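Local coordinates for protein Rik1-associated factor 1 (PDB 4O9D) that serves as a component of the Clr4 methyltransferase complex, which helps establish heterochromatin by methylating histone H3, this chain being the protein's WD-repeat propeller, at residues K21-D32 / C398-G409; I339-K347 / I382-A391. One frame throughout, in Å; residues are numbered along the deposited sequence.

Contact 1: residues K21-D32 / C398-G409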
loop_
_atom_site.group_PDB
_atom_site.type_symbol
_atom_site.label_atom_id
_atom_site.label_comp_id
_atom_site.label_asym_id
_atom_site.label_seq_id
_atom_site.Cartn_x
_atom_site.Cartn_y
_atom_site.Cartn_z
ATOM N N LYS A 21 8.545 -20.391 -6.056
ATOM C CA LYS A 21 9.750 -20.432 -6.880
ATOM C C LYS A 21 9.711 -19.310 -7.914
ATOM O O LYS A 21 8.644 -18.852 -8.294
ATOM C CB LYS A 21 9.879 -21.792 -7.567
ATOM C CG LYS A 21 10.006 -22.975 -6.604
ATOM C CD LYS A 21 11.234 -22.849 -5.685
ATOM C CE LYS A 21 11.292 -23.972 -4.650
ATOM N NZ LYS A 21 12.019 -23.576 -3.390
ATOM N N PRO A 22 10.882 -18.855 -8.367
ATOM C CA PRO A 22 10.872 -17.824 -9.408
ATOM C C PRO A 22 9.964 -18.219 -10.559
ATOM O O PRO A 22 9.897 -19.396 -10.922
ATOM C CB PRO A 22 12.333 -17.762 -9.869
ATOM C CG PRO A 22 12.979 -18.965 -9.301
ATOM C CD PRO A 22 12.241 -19.323 -8.065
ATOM N N TRP A 23 9.254 -17.241 -11.111
ATOM C CA TRP A 23 8.291 -17.510 -12.153
ATOM C C TRP A 23 8.471 -16.556 -13.320
ATOM O O TRP A 23 8.747 -16.985 -14.434
ATOM C CB TRP A 23 6.870 -17.395 -11.606
ATOM C CG TRP A 23 5.867 -17.726 -12.624
ATOM C CD1 TRP A 23 5.891 -18.801 -13.472
ATOM C CD2 TRP A 23 4.672 -16.998 -12.928
ATOM N NE1 TRP A 23 4.788 -18.780 -14.286
ATOM C CE2 TRP A 23 4.023 -17.685 -13.974
ATOM C CE3 TRP A 23 4.089 -15.828 -12.421
ATOM C CZ2 TRP A 23 2.814 -17.248 -14.519
ATOM C CZ3 TRP A 23 2.889 -15.394 -12.965
ATOM C CH2 TRP A 23 2.268 -16.104 -14.008
ATOM N N LYS A 24 8.295 -15.260 -13.071
ATOM C CA LYS A 24 8.442 -14.274 -14.121
ATOM C C LYS A 24 9.250 -13.109 -13.635
ATOM O O LYS A 24 9.144 -12.699 -12.482
ATOM C CB LYS A 24 7.082 -13.758 -14.587
ATOM C CG LYS A 24 6.180 -14.812 -15.166
ATOM C CD LYS A 24 6.680 -15.295 -16.501
ATOM C CE LYS A 24 5.669 -16.216 -17.155
ATOM N NZ LYS A 24 6.216 -16.836 -18.397
ATOM N N HIS A 25 10.054 -12.571 -14.533
ATOM C CA HIS A 25 10.766 -11.339 -14.288
ATOM C C HIS A 25 10.390 -10.356 -15.382
ATOM O O HIS A 25 10.209 -10.737 -16.543
ATOM C CB HIS A 25 12.280 -11.535 -14.313
ATOM C CG HIS A 25 13.019 -10.253 -14.517
ATOM N ND1 HIS A 25 13.336 -9.409 -13.476
ATOM C CD2 HIS A 25 13.447 -9.639 -15.646
ATOM C CE1 HIS A 25 13.945 -8.336 -13.950
ATOM N NE2 HIS A 25 14.030 -8.453 -15.265
ATOM N N PHE A 26 10.299 -9.085 -15.011
ATOM C CA PHE A 26 9.835 -8.047 -15.916
ATOM C C PHE A 26 10.548 -6.727 -15.622
ATOM O O PHE A 26 10.706 -6.351 -14.461
ATOM C CB PHE A 26 8.311 -7.909 -15.735
ATOM C CG PHE A 26 7.682 -6.807 -16.542
ATOM C CD1 PHE A 26 7.338 -7.013 -17.874
ATOM C CD2 PHE A 26 7.376 -5.583 -15.957
ATOM C CE1 PHE A 26 6.734 -6.002 -18.621
ATOM C CE2 PHE A 26 6.776 -4.565 -16.701
ATOM C CZ PHE A 26 6.455 -4.777 -18.029
ATOM N N ASN A 27 10.989 -6.036 -16.673
ATOM C CA ASN A 27 11.543 -4.683 -16.560
ATOM C C ASN A 27 11.392 -3.940 -17.881
ATOM O O ASN A 27 12.335 -3.871 -18.669
ATOM C CB ASN A 27 13.038 -4.686 -16.183
ATOM C CG ASN A 27 13.585 -3.261 -15.909
ATOM O OD1 ASN A 27 13.008 -2.264 -16.363
ATOM N ND2 ASN A 27 14.684 -3.169 -15.161
ATOM N N GLU A 28 10.204 -3.410 -18.128
ATOM C CA GLU A 28 9.970 -2.502 -19.247
ATOM C C GLU A 28 9.652 -1.201 -18.604
ATOM O O GLU A 28 9.138 -0.264 -19.221
ATOM C CB GLU A 28 8.772 -2.958 -20.058
ATOM C CG GLU A 28 9.011 -4.305 -20.687
ATOM C CD GLU A 28 10.303 -4.323 -21.472
ATOM O OE1 GLU A 28 10.582 -3.309 -22.156
ATOM O OE2 GLU A 28 11.039 -5.336 -21.388
ATOM N N THR A 29 9.980 -1.171 -17.324
ATOM C CA THR A 29 9.433 -0.208 -16.421
ATOM C C THR A 29 10.132 1.104 -16.581
ATOM O O THR A 29 11.359 1.188 -16.450
ATOM C CB THR A 29 9.585 -0.689 -14.976
ATOM O OG1 THR A 29 8.728 -1.814 -14.763
ATOM C CG2 THR A 29 9.228 0.417 -14.003
ATOM N N SER A 30 9.338 2.121 -16.898
ATOM C CA SER A 30 9.750 3.491 -16.694
ATOM C C SER A 30 9.492 3.784 -15.220
ATOM O O SER A 30 8.349 3.699 -14.759
ATOM C CB SER A 30 8.948 4.431 -17.591
ATOM O OG SER A 30 7.554 4.253 -17.415
ATOM N N GLY A 31 10.562 4.075 -14.479
ATOM C CA GLY A 31 10.460 4.347 -13.056
ATOM C C GLY A 31 10.673 3.126 -12.162
ATOM O O GLY A 31 11.126 2.067 -12.601
ATOM N N ASP A 32 10.343 3.296 -10.889
ATOM C CA ASP A 32 10.409 2.227 -9.927
ATOM C C ASP A 32 9.010 1.719 -9.670
ATOM O O ASP A 32 8.108 2.507 -9.456
ATOM C CB ASP A 32 10.998 2.749 -8.613
ATOM C CG ASP A 32 12.482 3.053 -8.715
ATOM O OD1 ASP A 32 13.147 2.463 -9.586
ATOM O OD2 ASP A 32 12.975 3.884 -7.915
ATOM N N CYS A 398 12.551 -3.646 -7.181
ATOM C CA CYS A 398 13.717 -2.917 -6.669
ATOM C C CYS A 398 14.002 -1.676 -7.492
ATOM O O CYS A 398 13.420 -1.476 -8.548
ATOM C CB CYS A 398 14.955 -3.821 -6.599
ATOM S SG CYS A 398 15.632 -4.369 -8.208
ATOM N N VAL A 399 14.868 -0.817 -6.974
ATOM C CA VAL A 399 15.229 0.390 -7.675
ATOM C C VAL A 399 15.757 0.048 -9.061
ATOM O O VAL A 399 16.590 -0.827 -9.193
ATOM C CB VAL A 399 16.298 1.170 -6.910
ATOM C CG1 VAL A 399 16.801 2.334 -7.749
ATOM C CG2 VAL A 399 15.721 1.666 -5.579
ATOM N N GLY A 400 15.253 0.739 -10.086
ATOM C CA GLY A 400 15.732 0.541 -11.443
ATOM C C GLY A 400 14.783 -0.266 -12.312
ATOM O O GLY A 400 15.136 -0.636 -13.432
ATOM N N GLY A 401 13.591 -0.564 -11.793
ATOM C CA GLY A 401 12.547 -1.158 -12.604
ATOM C C GLY A 401 12.382 -2.667 -12.569
ATOM O O GLY A 401 11.447 -3.177 -13.192
ATOM N N ASP A 402 13.250 -3.398 -11.866
ATOM C CA ASP A 402 13.087 -4.848 -11.791
ATOM C C ASP A 402 11.822 -5.227 -11.044
ATOM O O ASP A 402 11.552 -4.710 -9.973
ATOM C CB ASP A 402 14.283 -5.525 -11.109
ATOM C CG ASP A 402 15.432 -5.790 -12.079
ATOM O OD1 ASP A 402 15.181 -5.802 -13.305
ATOM O OD2 ASP A 402 16.577 -5.981 -11.625
ATOM N N VAL A 403 11.070 -6.153 -11.615
ATOM C CA VAL A 403 9.939 -6.770 -10.933
ATOM C C VAL A 403 10.061 -8.292 -10.997
ATOM O O VAL A 403 9.981 -8.881 -12.085
ATOM C CB VAL A 403 8.599 -6.326 -11.574
ATOM C CG1 VAL A 403 7.400 -7.028 -10.900
ATOM C CG2 VAL A 403 8.458 -4.847 -11.461
ATOM N N ASN A 404 10.290 -8.925 -9.844
ATOM C CA ASN A 404 10.324 -10.380 -9.775
ATOM C C ASN A 404 9.030 -10.973 -9.237
ATOM O O ASN A 404 8.544 -10.564 -8.182
ATOM C CB ASN A 404 11.508 -10.864 -8.920
ATOM C CG ASN A 404 12.848 -10.578 -9.575
ATOM O OD1 ASN A 404 12.905 -10.155 -10.724
ATOM N ND2 ASN A 404 13.926 -10.817 -8.850
ATOM N N MET A 405 8.481 -11.941 -9.963
ATOM C CA MET A 405 7.299 -12.676 -9.513
ATOM C C MET A 405 7.624 -14.132 -9.153
ATOM O O MET A 405 8.194 -14.874 -9.982
ATOM C CB MET A 405 6.225 -12.706 -10.605
ATOM C CG MET A 405 5.385 -11.450 -10.757
ATOM S SD MET A 405 3.635 -11.872 -11.043
ATOM C CE MET A 405 2.889 -10.259 -10.905
ATOM N N TYR A 406 7.226 -14.543 -7.948
ATOM C CA TYR A 406 7.423 -15.914 -7.484
ATOM C C TYR A 406 6.070 -16.599 -7.381
ATOM O O TYR A 406 5.099 -15.983 -6.966
ATOM C CB TYR A 406 8.151 -15.923 -6.138
ATOM C CG TYR A 406 9.451 -15.164 -6.188
ATOM C CD1 TYR A 406 9.462 -13.776 -6.118
ATOM C CD2 TYR A 406 10.672 -15.831 -6.328
ATOM C CE1 TYR A 406 10.655 -13.068 -6.184
ATOM C CE2 TYR A 406 11.860 -15.138 -6.389
ATOM C CZ TYR A 406 11.847 -13.763 -6.317
ATOM O OH TYR A 406 13.022 -13.056 -6.403
ATOM N N SER A 407 5.993 -17.865 -7.779
ATOM C CA SER A 407 4.720 -18.577 -7.740
ATOM C C SER A 407 4.908 -20.008 -7.254
ATOM O O SER A 407 6.010 -20.541 -7.274
ATOM C CB SER A 407 4.075 -18.591 -9.127
ATOM O OG SER A 407 2.773 -19.138 -9.073
ATOM N N LEU A 408 3.823 -20.632 -6.836
ATOM C CA LEU A 408 3.863 -22.049 -6.521
ATOM C C LEU A 408 4.062 -22.855 -7.813
ATOM O O LEU A 408 3.861 -24.069 -7.845
ATOM C CB LEU A 408 2.583 -22.454 -5.781
ATOM C CG LEU A 408 2.472 -21.860 -4.372
ATOM C CD1 LEU A 408 1.252 -22.403 -3.637
ATOM C CD2 LEU A 408 3.731 -22.154 -3.564
ATOM N N GLY A 409 4.447 -22.156 -8.881
ATOM C CA GLY A 409 4.915 -22.780 -10.107
ATOM C C GLY A 409 6.422 -22.615 -10.264
ATOM O O GLY A 409 6.950 -22.591 -11.378
#
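Residues 21-26 and 403-407 pair as antiparallel edge and inner strands, their N-to-C directions 132° apart and their axes approaching to 4.3 Å. Lys21 with Ser407, Lys24 with Met405 and Phe26 with Val403 are the hydrogen-bonded pairs; Pro22 with Tyr406 and His25 with Asn404 are non-hydrogen-bonded. Between Pro22 and Lys24 the register slips by one residue, because Trp23 and Lys24 both face Met405 in a classic beta bulge. Met405 O therefore accepts two amides, Trp23 N at 2.8 Å and Lys24 N at 3.1 Å, the first lying in its carbonyl plane.

This is the closure seen in many WD-repeat propellers: an N-terminal strand supplies the outermost strand of a blade whose other three strands, 382-387, 393-398 and 403-407, come from the C-terminal part of the chain, so that the ring is sealed by sheet hydrogen bonds.

The bulge swings Trp23 to run alongside Met405, and the sulfur SD meets the indole edge 4.1 Å from CZ3, a Met-aromatic contact, while Lys24 CG covers one indole face. With CG anti to the backbone N (chi1 161°), the His25 ring turns back toward the neighbouring strand, where ND1 donates to Asn404 OD1 at 2.9 Å, within the ring plane and nearly straight; the amide itself is turned 65° from the ring. Asn27 ND2 reaches Gly400 O at 3.1 Å. Asp32 OD1, met on its syn side but well out of the carboxylate plane, accepts Gly400 N at 2.8 Å, gripping the type II turn Cys398-Gly401.

Contact 2: residues I339-K347 / I382-A391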
loop_
_atom_site.group_PDB
_atom_site.type_symbol
_atom_site.label_atom_id
_atom_site.label_comp_id
_atom_site.label_asym_id
_atom_site.label_seq_id
_atom_site.Cartn_x
_atom_site.Cartn_y
_atom_site.Cartn_z
ATOM N N ILE A 339 13.398 -0.071 5.035
ATOM C CA ILE A 339 12.466 -1.166 4.795
ATOM C C ILE A 339 11.229 -0.728 3.974
ATOM O O ILE A 339 10.410 0.057 4.470
ATOM C CB ILE A 339 11.970 -1.779 6.132
ATOM C CG1 ILE A 339 13.140 -2.195 7.058
ATOM C CG2 ILE A 339 11.036 -2.948 5.854
ATOM C CD1 ILE A 339 14.032 -3.283 6.517
ATOM N N ASN A 340 11.069 -1.262 2.756
ATOM C CA ASN A 340 9.918 -0.931 1.901
ATOM C C ASN A 340 8.929 -2.080 1.674
ATOM O O ASN A 340 7.945 -1.947 0.928
ATOM C CB ASN A 340 10.386 -0.450 0.538
ATOM C CG ASN A 340 10.772 1.007 0.534
ATOM O OD1 ASN A 340 10.209 1.815 1.279
ATOM N ND2 ASN A 340 11.758 1.356 -0.307
ATOM N N MET A 341 9.221 -3.220 2.265
ATOM C CA MET A 341 8.332 -4.361 2.209
ATOM C C MET A 341 8.199 -4.972 3.600
ATOM O O MET A 341 9.204 -5.270 4.236
ATOM C CB MET A 341 8.901 -5.427 1.261
ATOM C CG MET A 341 8.243 -6.785 1.447
ATOM S SD MET A 341 8.981 -8.073 0.428
ATOM C CE MET A 341 7.751 -9.335 0.644
ATOM N N ALA A 342 6.970 -5.157 4.076
ATOM C CA ALA A 342 6.765 -5.761 5.383
ATOM C C ALA A 342 5.379 -6.395 5.440
ATOM O O ALA A 342 4.386 -5.684 5.517
ATOM C CB ALA A 342 6.924 -4.711 6.494
ATOM N N GLN A 343 5.322 -7.727 5.392
ATOM C CA GLN A 343 4.037 -8.432 5.331
ATOM C C GLN A 343 4.114 -9.775 6.010
ATOM O O GLN A 343 5.136 -10.480 5.925
ATOM C CB GLN A 343 3.607 -8.673 3.865
ATOM C CG GLN A 343 3.139 -7.426 3.119
ATOM C CD GLN A 343 2.365 -7.752 1.843
ATOM O OE1 GLN A 343 2.298 -8.906 1.411
ATOM N NE2 GLN A 343 1.767 -6.724 1.237
ATOM N N TRP A 344 3.012 -10.147 6.638
ATOM C CA TRP A 344 2.822 -11.504 7.112
ATOM C C TRP A 344 2.316 -12.399 5.996
ATOM O O TRP A 344 1.423 -12.037 5.217
ATOM C CB TRP A 344 1.870 -11.520 8.304
ATOM C CG TRP A 344 2.452 -10.727 9.458
ATOM C CD1 TRP A 344 2.388 -9.372 9.637
ATOM C CD2 TRP A 344 3.204 -11.243 10.562
ATOM N NE1 TRP A 344 3.040 -9.014 10.803
ATOM C CE2 TRP A 344 3.557 -10.145 11.380
ATOM C CE3 TRP A 344 3.623 -12.531 10.938
ATOM C CZ2 TRP A 344 4.297 -10.296 12.542
ATOM C CZ3 TRP A 344 4.341 -12.677 12.106
ATOM C CH2 TRP A 344 4.684 -11.576 12.889
ATOM N N GLN A 345 2.962 -13.553 5.887
ATOM C CA GLN A 345 2.544 -14.610 4.983
ATOM C C GLN A 345 1.042 -14.836 5.112
ATOM O O GLN A 345 0.561 -15.211 6.179
ATOM C CB GLN A 345 3.285 -15.899 5.371
ATOM C CG GLN A 345 2.575 -17.180 4.950
ATOM C CD GLN A 345 3.173 -17.768 3.698
ATOM O OE1 GLN A 345 4.279 -18.305 3.718
ATOM N NE2 GLN A 345 2.454 -17.649 2.587
ATOM N N PRO A 346 0.288 -14.623 4.027
ATOM C CA PRO A 346 -1.133 -14.879 4.244
ATOM C C PRO A 346 -1.361 -16.341 4.620
ATOM O O PRO A 346 -0.672 -17.231 4.107
ATOM C CB PRO A 346 -1.772 -14.520 2.898
ATOM C CG PRO A 346 -0.780 -13.593 2.248
ATOM C CD PRO A 346 0.569 -14.157 2.664
ATOM N N LYS A 347 -2.282 -16.570 5.549
ATOM C CA LYS A 347 -2.671 -17.917 5.931
ATOM C C LYS A 347 -1.595 -18.617 6.785
ATOM O O LYS A 347 -1.792 -19.752 7.200
ATOM C CB LYS A 347 -2.988 -18.738 4.673
ATOM C CG LYS A 347 -4.055 -18.088 3.773
ATOM C CD LYS A 347 -3.798 -18.337 2.291
ATOM C CE LYS A 347 -3.929 -19.811 1.942
ATOM N NZ LYS A 347 -4.653 -20.021 0.647
ATOM N N ILE A 382 15.087 -2.639 -2.381
ATOM C CA ILE A 382 13.705 -3.048 -2.597
ATOM C C ILE A 382 12.781 -1.840 -2.563
ATOM O O ILE A 382 12.893 -0.993 -1.676
ATOM C CB ILE A 382 13.270 -4.041 -1.488
ATOM C CG1 ILE A 382 14.110 -5.322 -1.554
ATOM C CG2 ILE A 382 11.786 -4.368 -1.589
ATOM C CD1 ILE A 382 13.984 -6.046 -2.885
ATOM N N THR A 383 11.860 -1.746 -3.511
ATOM C CA THR A 383 10.890 -0.634 -3.489
ATOM C C THR A 383 9.465 -1.058 -3.108
ATOM O O THR A 383 8.665 -0.224 -2.671
ATOM C CB THR A 383 10.836 0.143 -4.831
ATOM O OG1 THR A 383 10.521 -0.746 -5.909
ATOM C CG2 THR A 383 12.158 0.837 -5.109
ATOM N N TYR A 384 9.149 -2.346 -3.264
ATOM C CA TYR A 384 7.816 -2.876 -2.917
ATOM C C TYR A 384 7.856 -4.382 -2.849
ATOM O O TYR A 384 8.655 -5.001 -3.529
ATOM C CB TYR A 384 6.772 -2.493 -3.983
ATOM C CG TYR A 384 5.377 -2.957 -3.605
ATOM C CD1 TYR A 384 4.569 -2.153 -2.813
ATOM C CD2 TYR A 384 4.894 -4.193 -3.993
ATOM C CE1 TYR A 384 3.310 -2.542 -2.430
ATOM C CE2 TYR A 384 3.601 -4.608 -3.597
ATOM C CZ TYR A 384 2.825 -3.757 -2.822
ATOM O OH TYR A 384 1.557 -4.081 -2.387
ATOM N N GLY A 385 6.985 -4.981 -2.044
ATOM C CA GLY A 385 6.808 -6.422 -2.057
ATOM C C GLY A 385 5.449 -6.788 -1.488
ATOM O O GLY A 385 5.011 -6.208 -0.502
ATOM N N GLY A 386 4.784 -7.768 -2.087
ATOM C CA GLY A 386 3.433 -8.101 -1.676
ATOM C C GLY A 386 2.952 -9.476 -2.100
ATOM O O GLY A 386 3.060 -9.847 -3.272
ATOM N N PHE A 387 2.398 -10.220 -1.142
ATOM C CA PHE A 387 1.752 -11.505 -1.407
ATOM C C PHE A 387 0.363 -11.305 -1.968
ATOM O O PHE A 387 -0.324 -10.342 -1.616
ATOM C CB PHE A 387 1.548 -12.271 -0.101
ATOM C CG PHE A 387 2.808 -12.858 0.476
ATOM C CD1 PHE A 387 3.331 -14.020 -0.037
ATOM C CD2 PHE A 387 3.443 -12.253 1.546
ATOM C CE1 PHE A 387 4.473 -14.570 0.499
ATOM C CE2 PHE A 387 4.591 -12.806 2.094
ATOM C CZ PHE A 387 5.101 -13.959 1.563
ATOM N N SER A 388 -0.088 -12.237 -2.793
ATOM C CA SER A 388 -1.503 -12.301 -3.103
ATOM C C SER A 388 -2.189 -12.865 -1.870
ATOM O O SER A 388 -1.567 -13.600 -1.073
ATOM C CB SER A 388 -1.763 -13.180 -4.344
ATOM O OG SER A 388 -1.271 -14.496 -4.145
ATOM N N GLU A 389 -3.463 -12.528 -1.710
ATOM C CA GLU A 389 -4.234 -12.983 -0.555
ATOM C C GLU A 389 -4.278 -14.513 -0.426
ATOM O O GLU A 389 -4.331 -15.037 0.689
ATOM C CB GLU A 389 -5.664 -12.422 -0.602
ATOM C CG GLU A 389 -5.777 -10.999 -0.134
ATOM C CD GLU A 389 -7.226 -10.535 -0.048
ATOM O OE1 GLU A 389 -7.563 -9.820 0.922
ATOM O OE2 GLU A 389 -8.028 -10.894 -0.944
ATOM N N ASP A 390 -4.269 -15.232 -1.549
ATOM C CA ASP A 390 -4.297 -16.695 -1.499
ATOM C C ASP A 390 -2.883 -17.307 -1.333
ATOM O O ASP A 390 -2.709 -18.524 -1.397
ATOM C CB ASP A 390 -5.027 -17.284 -2.722
ATOM C CG ASP A 390 -4.175 -17.279 -3.988
ATOM O OD1 ASP A 390 -3.044 -16.761 -3.947
ATOM O OD2 ASP A 390 -4.641 -17.783 -5.041
ATOM N N ALA A 391 -1.885 -16.456 -1.115
ATOM C CA ALA A 391 -0.538 -16.920 -0.764
ATOM C C ALA A 391 0.204 -17.590 -1.931
ATOM O O ALA A 391 1.325 -18.103 -1.757
ATOM C CB ALA A 391 -0.617 -17.885 0.427
HETATM O O HOH W 1 5.588 -2.887 0.027
HETATM O O HOH W 2 4.910 -4.555 2.194
HETATM O O HOH W 3 0.074 -7.509 -1.028
#
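Gln343 OE1 accepts a hydrogen bond from Phe387 N, 2.9 Å from OE1 to N, with the donor tilted 26° from the side-chain carbonyl plane. The side-chain amide of Gln343 also works through its nitrogen: NE2 donates to a water that in turn donates to Phe387 O, so one extended glutamine side chain, lying across Gly386, serves both backbone polar atoms of Phe387. At the other end Asn340 ND2 donates to Ile382 O at 2.9 Å, the acceptor in the amide plane, which fixes the rotation of that group. Two further waters bridge main chain to main chain, Asn340 O to Gly385 N and Ala342 N to Gly385 O.

Between Asn340 and Gln343, Met341 runs extended with SD 3.7 Å from Gly385 CA, an approach that the missing side chain of glycine permits. Beyond Gln343, Phe387, with CG anti to its carbonyl carbon (chi1 -74°), offers one ring face to Pro346, whose CD sits 3.8 Å from the ring centroid in a CH-pi contact; Gln343 OE1 is at the ring edge.

Strands 341-344 and 382-387 run nearly parallel, 12° apart with axes 6.2 Å at closest, as expected for the first strands of two successive propeller blades. From the next strand of each blade, Val352 of strand 351-354 and Leu394 of strand 393-398 both touch Met341 and Phe387.

From the N terminus, strand 21-26 forms the outer strand of the last blade, and 27-32 leads on to strand 33-38, which starts the next sheet. The chain then travels round the propeller, and residues 339-347 open the penultimate blade. Contact 2 closes a short loop when 382-391 begins the last blade, 35 residues on. Contact 1 closes only when 398-409 returns to the first segment, 366 residues later, so contact 2 nests wholly inside it. Contact 2 joins neighbouring blades; contact 1 joins the N-terminal strand to a strand from late in the chain, within one blade. Their centres are 14 Å apart, and they touch where Thr383 packs against Cys398, Val399 and Asp32.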